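Transferrin (Manduca sexta, PDB 6WB6) binds a single ferric ion together with a carbonate anion and carries it as an insect iron-transport protein. Local coordinates at residues N619-F624 against V630-A635. Residues are numbered along the deposited sequence; the frame is centred on the assembly and turned at random.
Sequences NIYGEF and VIFNNA
Two irregular backbone segments, 619-624 with its type I turn N619-G622 and 630-635, approach each other where Y621 and N634 lie with their CA atoms 4.7 Å apart. There N634 CA donates a C-H...O contact to Y621 O at 3.1 Å, and a water is placed to donate to Y621 O and N634 O; a second water accepts from V630 N and can donate to G622 O. The F632 ring meets the two central residues of this turn, I620 and Y621. With chi1 at -176°, anti to the backbone N, I620 carries CG1 to the F632 ring. There CG1 lies 3.4 Å from F632 CE2, and CD1 follows against the same atom. Y621 turns an edge toward the F632 face in an offset T-shaped pair, planes at 89°, while I620 CG2 covers one face of the tyrosine. All this belongs to the long loop joining helix 597-611 to strand 638-641, one of the two outer strands of a four-stranded antiparallel sheet in the second transferrin-like half. Cutting F632 back to alanine is likely to open a gap beside I620 CG1 and leave the Y621 edge and the W588 ring without their aromatic partner. Farther along, F624 CB touches V630 CG2 at 4.2 Å, and K365 NZ hydrogen-bonds both I620 O and V630 O.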
loop_
_atom_site.group_PDB
_atom_site.type_symbol
_atom_site.label_atom_id
_atom_site.label_comp_id
_atom_site.label_asym_id
_atom_site.label_seq_id
_atom_site.Cartn_x
_atom_site.Cartn_y
_atom_site.Cartn_z
ATOM N N ASN A 619 7.478 5.600 -5.607
ATOM C CA ASN A 619 8.248 5.726 -4.388
ATOM C C ASN A 619 7.419 6.581 -3.442
ATOM O O ASN A 619 7.608 7.795 -3.305
ATOM C CB ASN A 619 9.611 6.322 -4.691
ATOM C CG ASN A 619 10.568 6.191 -3.538
ATOM O OD1 ASN A 619 10.224 5.644 -2.489
ATOM N ND2 ASN A 619 11.784 6.686 -3.725
ATOM N N ILE A 620 6.444 5.925 -2.812
ATOM C CA ILE A 620 5.464 6.641 -2.009
ATOM C C ILE A 620 6.137 7.364 -0.845
ATOM O O ILE A 620 5.737 8.468 -0.485
ATOM C CB ILE A 620 4.351 5.682 -1.538
ATOM C CG1 ILE A 620 3.278 6.459 -0.773
ATOM C CG2 ILE A 620 4.888 4.544 -0.695
ATOM C CD1 ILE A 620 1.955 5.701 -0.607
ATOM N N TYR A 621 7.170 6.769 -0.248
ATOM C CA TYR A 621 7.849 7.380 0.889
ATOM C C TYR A 621 9.192 8.004 0.536
ATOM O O TYR A 621 9.905 8.429 1.435
ATOM C CB TYR A 621 8.060 6.353 2.006
ATOM C CG TYR A 621 6.827 5.565 2.372
ATOM C CD1 TYR A 621 5.622 6.194 2.613
ATOM C CD2 TYR A 621 6.872 4.186 2.450
ATOM C CE1 TYR A 621 4.502 5.485 2.937
ATOM C CE2 TYR A 621 5.751 3.462 2.780
ATOM C CZ TYR A 621 4.565 4.120 3.019
ATOM O OH TYR A 621 3.430 3.427 3.340
ATOM N N GLY A 622 9.559 8.086 -0.738
ATOM C CA GLY A 622 10.880 8.551 -1.109
ATOM C C GLY A 622 10.948 10.061 -1.351
ATOM O O GLY A 622 9.951 10.774 -1.298
ATOM N N GLU A 623 12.165 10.530 -1.620
ATOM C CA GLU A 623 12.383 11.906 -2.056
ATOM C C GLU A 623 11.569 12.207 -3.303
ATOM O O GLU A 623 11.422 11.363 -4.184
ATOM C CB GLU A 623 13.867 12.144 -2.365
ATOM C CG GLU A 623 14.655 12.880 -1.296
ATOM C CD GLU A 623 16.003 13.392 -1.820
ATOM O OE1 GLU A 623 16.203 13.412 -3.058
ATOM O OE2 GLU A 623 16.859 13.774 -0.992
ATOM N N PHE A 624 11.037 13.420 -3.393
ATOM C CA PHE A 624 10.254 13.810 -4.559
ATOM C C PHE A 624 10.767 15.167 -5.027
ATOM O O PHE A 624 10.661 16.159 -4.298
ATOM C CB PHE A 624 8.763 13.835 -4.228
ATOM C CG PHE A 624 7.890 13.957 -5.427
ATOM C CD1 PHE A 624 7.710 15.184 -6.043
ATOM C CD2 PHE A 624 7.258 12.850 -5.946
ATOM C CE1 PHE A 624 6.926 15.299 -7.142
ATOM C CE2 PHE A 624 6.465 12.951 -7.038
ATOM C CZ PHE A 624 6.294 14.175 -7.652
ATOM N N VAL A 630 7.336 14.655 1.622
ATOM C CA VAL A 630 6.210 15.168 0.864
ATOM C C VAL A 630 5.031 14.217 1.056
ATOM O O VAL A 630 5.119 13.035 0.706
ATOM C CB VAL A 630 6.567 15.318 -0.616
ATOM C CG1 VAL A 630 5.462 16.044 -1.323
ATOM C CG2 VAL A 630 7.896 16.070 -0.774
ATOM N N ILE A 631 3.926 14.738 1.601
ATOM C CA ILE A 631 2.707 13.976 1.915
ATOM C C ILE A 631 2.968 12.983 3.036
ATOM O O ILE A 631 2.277 12.996 4.056
ATOM C CB ILE A 631 2.127 13.240 0.694
ATOM C CG1 ILE A 631 1.733 14.254 -0.380
ATOM C CG2 ILE A 631 0.882 12.448 1.115
ATOM C CD1 ILE A 631 1.107 13.700 -1.605
ATOM N N PHE A 632 3.940 12.098 2.848
ATOM C CA PHE A 632 4.334 11.152 3.881
ATOM C C PHE A 632 5.750 11.471 4.316
ATOM O O PHE A 632 6.558 11.971 3.529
ATOM C CB PHE A 632 4.245 9.683 3.389
ATOM C CG PHE A 632 2.901 9.327 2.739
ATOM C CD1 PHE A 632 1.786 9.079 3.513
ATOM C CD2 PHE A 632 2.781 9.265 1.370
ATOM C CE1 PHE A 632 0.564 8.797 2.943
ATOM C CE2 PHE A 632 1.570 8.965 0.777
ATOM C CZ PHE A 632 0.449 8.723 1.570
ATOM N N ASN A 633 6.064 11.160 5.565
ATOM C CA ASN A 633 7.455 11.253 5.972
ATOM C C ASN A 633 8.239 10.107 5.363
ATOM O O ASN A 633 7.749 8.977 5.285
ATOM C CB ASN A 633 7.577 11.230 7.481
ATOM C CG ASN A 633 7.060 12.496 8.094
ATOM O OD1 ASN A 633 7.606 13.558 7.837
ATOM N ND2 ASN A 633 5.975 12.401 8.866
ATOM N N ASN A 634 9.455 10.411 4.909
ATOM C CA ASN A 634 10.329 9.374 4.355
ATOM C C ASN A 634 10.510 8.214 5.323
ATOM O O ASN A 634 10.760 7.092 4.892
ATOM C CB ASN A 634 11.704 9.960 3.989
ATOM C CG ASN A 634 11.672 10.860 2.752
ATOM O OD1 ASN A 634 10.675 11.548 2.467
ATOM N ND2 ASN A 634 12.786 10.878 2.018
ATOM N N ALA A 635 10.373 8.452 6.626
ATOM C CA ALA A 635 10.528 7.382 7.605
ATOM C C ALA A 635 9.314 6.465 7.691
ATOM O O ALA A 635 9.405 5.392 8.303
ATOM C CB ALA A 635 10.797 7.963 8.996
HETATM O O HOH W 1 12.046 6.623 2.204
HETATM O O HOH W 2 8.819 13.203 -0.247
#